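Local coordinates for protein carboxylesterase (Ferroplasma acidiphilum, PDB 3WJ2) that probably hydrolyses carboxylic ester bonds, as a carboxylesterase of the alpha/beta-hydrolase fold, at residues B[169-174]-B[226-231]; B[235-240]-B[261-266]. One frame throughout, in Å; residues are numbered along the deposited sequence.

Contact 1: B[169-174]-B[226-231]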
loop_
_atom_site.group_PDB
_atom_site.type_symbol
_atom_site.label_atom_id
_atom_site.label_comp_id
_atom_site.label_asym_id
_atom_site.label_seq_id
_atom_site.Cartn_x
_atom_site.Cartn_y
_atom_site.Cartn_z
ATOM N N CYS B 169 -8.956 -7.624 31.961
ATOM C CA CYS B 169 -9.762 -8.807 32.374
ATOM C C CYS B 169 -8.924 -10.042 32.150
ATOM O O CYS B 169 -8.859 -10.887 33.096
ATOM C CB CYS B 169 -11.079 -8.954 31.554
ATOM S SG CYS B 169 -12.273 -7.625 31.896
ATOM N N ARG B 170 -8.199 -10.074 31.049
ATOM C CA ARG B 170 -7.433 -11.317 30.723
ATOM C C ARG B 170 -6.316 -11.421 31.735
ATOM O O ARG B 170 -6.105 -12.558 32.371
ATOM C CB ARG B 170 -6.975 -11.203 29.249
ATOM C CG ARG B 170 -6.367 -12.517 28.612
ATOM C CD ARG B 170 -4.964 -12.749 29.134
ATOM N NE ARG B 170 -4.039 -11.595 29.037
ATOM C CZ ARG B 170 -3.493 -11.129 27.908
ATOM N NH1 ARG B 170 -3.764 -11.739 26.742
ATOM N NH2 ARG B 170 -2.673 -10.089 27.945
ATOM N N ASP B 171 -5.627 -10.310 31.943
ATOM C CA ASP B 171 -4.452 -10.319 32.867
ATOM C C ASP B 171 -4.859 -10.700 34.268
ATOM O O ASP B 171 -4.104 -11.483 34.941
ATOM C CB ASP B 171 -3.802 -8.961 32.859
ATOM C CG ASP B 171 -3.146 -8.635 31.540
ATOM O OD1 ASP B 171 -2.840 -9.564 30.753
ATOM O OD2 ASP B 171 -2.809 -7.452 31.306
ATOM N N GLY B 172 -5.989 -10.218 34.732
ATOM C CA GLY B 172 -6.424 -10.476 36.119
ATOM C C GLY B 172 -7.190 -11.762 36.321
ATOM O O GLY B 172 -7.639 -11.982 37.451
ATOM N N LYS B 173 -7.425 -12.536 35.264
ATOM C CA LYS B 173 -8.310 -13.704 35.198
ATOM C C LYS B 173 -9.698 -13.485 35.752
ATOM O O LYS B 173 -10.249 -14.321 36.566
ATOM C CB LYS B 173 -7.599 -14.924 35.893
ATOM C CG LYS B 173 -6.294 -15.253 35.196
ATOM C CD LYS B 173 -5.544 -16.307 36.092
ATOM C CE LYS B 173 -4.338 -16.886 35.387
ATOM N NZ LYS B 173 -3.447 -17.511 36.443
ATOM N N THR B 174 -10.323 -12.358 35.335
ATOM C CA THR B 174 -11.596 -12.060 35.801
ATOM C C THR B 174 -12.582 -12.391 34.702
ATOM O O THR B 174 -12.203 -12.908 33.617
ATOM C CB THR B 174 -11.757 -10.524 36.039
ATOM O OG1 THR B 174 -11.599 -9.848 34.756
ATOM C CG2 THR B 174 -10.737 -9.974 36.994
ATOM N N ASN B 226 2.314 1.215 28.954
ATOM C CA ASN B 226 1.213 0.710 29.551
ATOM C C ASN B 226 0.298 0.197 28.434
ATOM O O ASN B 226 -0.299 1.018 27.657
ATOM C CB ASN B 226 0.529 1.826 30.308
ATOM C CG ASN B 226 -0.271 1.321 31.378
ATOM O OD1 ASN B 226 -0.247 1.915 32.487
ATOM N ND2 ASN B 226 -0.983 0.229 31.196
ATOM N N PRO B 227 0.178 -1.107 28.411
ATOM C CA PRO B 227 -0.755 -1.741 27.482
ATOM C C PRO B 227 -2.174 -1.289 27.705
ATOM O O PRO B 227 -2.976 -1.494 26.807
ATOM C CB PRO B 227 -0.680 -3.216 27.817
ATOM C CG PRO B 227 0.603 -3.408 28.576
ATOM C CD PRO B 227 0.799 -2.144 29.307
ATOM N N TYR B 228 -2.510 -0.762 28.871
ATOM C CA TYR B 228 -3.931 -0.300 29.064
ATOM C C TYR B 228 -4.141 1.077 28.507
ATOM O O TYR B 228 -5.302 1.536 28.398
ATOM C CB TYR B 228 -4.276 -0.310 30.569
ATOM C CG TYR B 228 -4.149 -1.754 31.191
ATOM C CD1 TYR B 228 -4.144 -2.915 30.366
ATOM C CD2 TYR B 228 -3.958 -1.927 32.585
ATOM C CE1 TYR B 228 -3.997 -4.199 30.911
ATOM C CE2 TYR B 228 -3.871 -3.205 33.109
ATOM C CZ TYR B 228 -3.877 -4.312 32.309
ATOM O OH TYR B 228 -3.685 -5.540 32.912
ATOM N N PHE B 229 -3.062 1.780 28.128
ATOM C CA PHE B 229 -3.161 3.030 27.376
ATOM C C PHE B 229 -3.077 2.681 25.887
ATOM O O PHE B 229 -3.830 3.190 25.070
ATOM C CB PHE B 229 -1.979 4.030 27.692
ATOM C CG PHE B 229 -2.092 5.378 26.987
ATOM C CD1 PHE B 229 -2.426 6.494 27.701
ATOM C CD2 PHE B 229 -2.025 5.507 25.553
ATOM C CE1 PHE B 229 -2.521 7.797 27.082
ATOM C CE2 PHE B 229 -2.132 6.788 24.937
ATOM C CZ PHE B 229 -2.415 7.947 25.732
ATOM N N SER B 230 -2.132 1.790 25.514
ATOM C CA SER B 230 -1.926 1.413 24.106
ATOM C C SER B 230 -1.895 -0.107 24.039
ATOM O O SER B 230 -0.832 -0.756 24.295
ATOM C CB SER B 230 -0.576 1.929 23.453
ATOM O OG SER B 230 -0.531 3.400 23.351
ATOM N N PRO B 231 -2.963 -0.798 23.712
ATOM C CA PRO B 231 -3.044 -2.255 23.691
ATOM C C PRO B 231 -1.991 -2.900 22.790
ATOM O O PRO B 231 -1.644 -4.064 23.003
ATOM C CB PRO B 231 -4.482 -2.526 23.127
ATOM C CG PRO B 231 -5.251 -1.360 23.764
ATOM C CD PRO B 231 -4.290 -0.142 23.632
#
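D171 and Y228 mark the nearest approach of the two backbones, yet their CA atoms stand 10.7 Å apart, so the gap is bridged by side chains. In this alpha/beta-hydrolase fold, segment 169-174 is the tail of helix 157-172, closed by a Schellman motif in which K173 takes a positive phi (49°) while T174 N bonds back to C169 O at 3.1 Å. Segment 226-231 is a loop whose first turn is gathered on N226 O, the acceptor for both F229 N and S230 N.

One hydrogen bond joins the segments: Y228 OH donates to D171 OD2 at 2.6 Å. The two side chains come from opposite directions, and the carboxylate is turned 34° from the phenol ring, near whose plane OD2 lies at the hydroxyl edge. The other oxygen of the same carboxylate serves R170. NE and NH2 of that guanidinium grip D171 OD1 side-on, each at 2.9 Å, with OD1 lying almost in the guanidinium plane, which completes a salt bridge between helix neighbours. A phenylalanine in place of Y228 would probably leave D171 OD2 without its tyrosine donor and take away the one hydrogen bond between loop 226-231 and the helix end. The tyrosine ring also packs with F127, whose ring lies nearly parallel, and with L167 and K168 of helix 157-172. With CG beside the backbone N of D171 (chi1 -68°), the carboxylate swings toward the loop, and OD2 receives the hydroxyl through its anti lone pair, the one facing away from OD1.

Contact 2: B[235-240]-B[261-266]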
loop_
_atom_site.group_PDB
_atom_site.type_symbol
_atom_site.label_atom_id
_atom_site.label_comp_id
_atom_site.label_asym_id
_atom_site.label_seq_id
_atom_site.Cartn_x
_atom_site.Cartn_y
_atom_site.Cartn_z
ATOM N N ASP B 235 2.244 -7.864 25.445
ATOM C CA ASP B 235 3.153 -8.848 24.863
ATOM C C ASP B 235 2.444 -10.179 24.546
ATOM O O ASP B 235 3.053 -11.076 23.959
ATOM C CB ASP B 235 4.437 -8.974 25.718
ATOM C CG ASP B 235 4.140 -9.284 27.150
ATOM O OD1 ASP B 235 3.095 -9.946 27.407
ATOM O OD2 ASP B 235 4.965 -8.856 28.031
ATOM N N ASP B 236 1.138 -10.280 24.835
ATOM C CA ASP B 236 0.406 -11.508 24.706
ATOM C C ASP B 236 -1.058 -11.146 24.385
ATOM O O ASP B 236 -1.665 -10.358 25.142
ATOM C CB ASP B 236 0.442 -12.254 26.050
ATOM C CG ASP B 236 -0.401 -13.533 26.059
ATOM O OD1 ASP B 236 -0.762 -14.006 24.994
ATOM O OD2 ASP B 236 -0.607 -14.147 27.148
ATOM N N PHE B 237 -1.581 -11.687 23.277
ATOM C CA PHE B 237 -3.002 -11.518 22.939
ATOM C C PHE B 237 -3.873 -12.732 23.146
ATOM O O PHE B 237 -5.038 -12.724 22.745
ATOM C CB PHE B 237 -3.057 -10.938 21.537
ATOM C CG PHE B 237 -2.362 -9.620 21.456
ATOM C CD1 PHE B 237 -3.017 -8.438 21.946
ATOM C CD2 PHE B 237 -1.134 -9.503 20.905
ATOM C CE1 PHE B 237 -2.348 -7.209 21.890
ATOM C CE2 PHE B 237 -0.454 -8.353 20.828
ATOM C CZ PHE B 237 -1.073 -7.118 21.308
ATOM N N SER B 238 -3.361 -13.792 23.827
ATOM C CA SER B 238 -4.148 -14.962 24.115
ATOM C C SER B 238 -5.330 -14.719 24.977
ATOM O O SER B 238 -5.269 -13.875 25.912
ATOM C CB SER B 238 -3.254 -15.969 24.935
ATOM O OG SER B 238 -2.064 -16.155 24.243
ATOM N N ASN B 239 -6.385 -15.495 24.749
ATOM C CA ASN B 239 -7.452 -15.616 25.655
ATOM C C ASN B 239 -8.223 -14.305 25.821
ATOM O O ASN B 239 -8.960 -14.126 26.790
ATOM C CB ASN B 239 -6.953 -16.108 27.012
ATOM C CG ASN B 239 -6.310 -17.506 26.866
ATOM O OD1 ASN B 239 -6.912 -18.366 26.211
ATOM N ND2 ASN B 239 -5.098 -17.702 27.388
ATOM N N LEU B 240 -8.144 -13.492 24.782
ATOM C CA LEU B 240 -9.061 -12.298 24.698
ATOM C C LEU B 240 -10.424 -12.670 24.094
ATOM O O LEU B 240 -10.555 -13.692 23.377
ATOM C CB LEU B 240 -8.388 -11.251 23.825
ATOM C CG LEU B 240 -7.188 -10.606 24.488
ATOM C CD1 LEU B 240 -6.422 -9.652 23.641
ATOM C CD2 LEU B 240 -7.580 -9.892 25.871
ATOM N N VAL B 261 -5.876 -6.761 14.550
ATOM C CA VAL B 261 -6.625 -7.933 14.130
ATOM C C VAL B 261 -5.739 -9.171 13.874
ATOM O O VAL B 261 -6.092 -10.277 14.289
ATOM C CB VAL B 261 -7.383 -7.660 12.717
ATOM C CG1 VAL B 261 -7.973 -9.043 12.115
ATOM C CG2 VAL B 261 -8.404 -6.796 12.995
ATOM N N LYS B 262 -4.665 -8.902 13.150
ATOM C CA LYS B 262 -3.713 -9.973 12.794
ATOM C C LYS B 262 -3.063 -10.540 14.020
ATOM O O LYS B 262 -2.949 -11.775 14.102
ATOM C CB LYS B 262 -2.700 -9.480 11.846
ATOM C CG LYS B 262 -3.325 -9.071 10.417
ATOM C CD LYS B 262 -2.424 -8.264 9.553
ATOM C CE LYS B 262 -3.133 -8.169 8.110
ATOM N NZ LYS B 262 -2.341 -7.312 7.273
ATOM N N LYS B 263 -2.708 -9.690 14.969
ATOM C CA LYS B 263 -2.127 -10.214 16.245
ATOM C C LYS B 263 -3.103 -11.058 17.009
ATOM O O LYS B 263 -2.759 -12.037 17.668
ATOM C CB LYS B 263 -1.591 -9.076 17.142
ATOM C CG LYS B 263 -0.430 -8.251 16.504
ATOM C CD LYS B 263 0.711 -9.248 16.319
ATOM C CE LYS B 263 1.367 -9.506 17.741
ATOM N NZ LYS B 263 2.470 -10.613 17.577
ATOM N N LEU B 264 -4.388 -10.645 17.067
ATOM C CA LEU B 264 -5.406 -11.409 17.702
ATOM C C LEU B 264 -5.489 -12.815 17.065
ATOM O O LEU B 264 -5.543 -13.786 17.780
ATOM C CB LEU B 264 -6.853 -10.751 17.658
ATOM C CG LEU B 264 -6.858 -9.480 18.498
ATOM C CD1 LEU B 264 -8.291 -8.844 18.406
ATOM C CD2 LEU B 264 -6.614 -9.670 19.984
ATOM N N ARG B 265 -5.553 -12.885 15.721
ATOM C CA ARG B 265 -5.712 -14.198 15.013
ATOM C C ARG B 265 -4.425 -15.042 15.213
ATOM O O ARG B 265 -4.624 -16.238 15.393
ATOM C CB ARG B 265 -5.943 -13.931 13.511
ATOM C CG ARG B 265 -7.360 -13.280 13.216
ATOM C CD ARG B 265 -8.483 -14.201 13.652
ATOM N NE ARG B 265 -8.353 -15.513 12.985
ATOM C CZ ARG B 265 -8.299 -16.661 13.621
ATOM N NH1 ARG B 265 -8.326 -16.725 14.948
ATOM N NH2 ARG B 265 -8.203 -17.822 12.906
ATOM N N GLU B 266 -3.277 -14.393 15.195
ATOM C CA GLU B 266 -1.990 -15.138 15.522
ATOM C C GLU B 266 -2.032 -15.797 16.887
ATOM O O GLU B 266 -1.373 -16.903 17.083
ATOM C CB GLU B 266 -0.845 -14.171 15.440
ATOM C CG GLU B 266 0.559 -14.752 15.763
ATOM C CD GLU B 266 1.547 -13.619 15.749
ATOM O OE1 GLU B 266 1.443 -12.773 16.677
ATOM O OE2 GLU B 266 2.396 -13.543 14.806
#
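F237 and L264 form the close point of this contact, with CA atoms 5.8 Å apart, and no hydrogen bond crosses between the segments; the side chains that meet across it do so through hydrocarbon groups, one of them the aliphatic part of a lysine.

Among the hydrocarbon contacts, L264 CD2 has two partners on segment 235-240. It touches L240 CD1 at 3.7 Å, the two leucines crossing at about a right angle, and it meets F237 CB at 4.1 Å. L240 CD1 also sits at the edge of the F237 ring, in its plane, so that the two residues ending the type II turn from F237 to L240 present adjoining apolar groups to the helix. Y260, one helical turn before L264, brings its ring nearly perpendicular to that of F237.

The lysine contact is of a different sort. K263 CB lies 3.8 Å from F237 CD2, and K263 CE is equally close to F237 CE2. The chain is bent at both chi2 (-63°) and chi3 (-76°), which folds CE back against the ring, at an oblique angle to it.

In the alpha/beta-hydrolase fold, helix 254-266 is the crossover joining the parallel strands 243-248 and 271-280, and segment 235-240 is the part of the preceding loop that leads into the first of them. L264 also packs on A243 at the start of that strand.

Polar bonds stay within each segment. K263 NZ continues past the ring to E266, one turn further along, and forms a salt bridge, reaching the syn lone pair of OE1 at 2.6 Å. On the loop, D236 OD1 accepts S238 N at 2.9 Å, an Asx turn, and takes S238 OG through its syn lone pair; the amide comes from above the carboxylate plane.

In the fold
Along the chain both segments of contact 1 come before those of contact 2, and the two centres lie about 12 Å apart on the same side of the chain's centre. Both draw on the connection between helix 207-217 and strand 243-248: residues 226-231 reach the end of helix 157-172, and residues 235-240 reach helix 254-266. The two are coupled directly, since R170 NH1 probably bonds S238 O at 2.7 Å and also D236 O, while P231 O packs on F237 CE1. One long loop is thereby fastened to two helices of the alpha/beta-hydrolase fold. Contact 2 alone extends to other subunits, where K262 forms salt bridges with E249 of the second and E198 of the third.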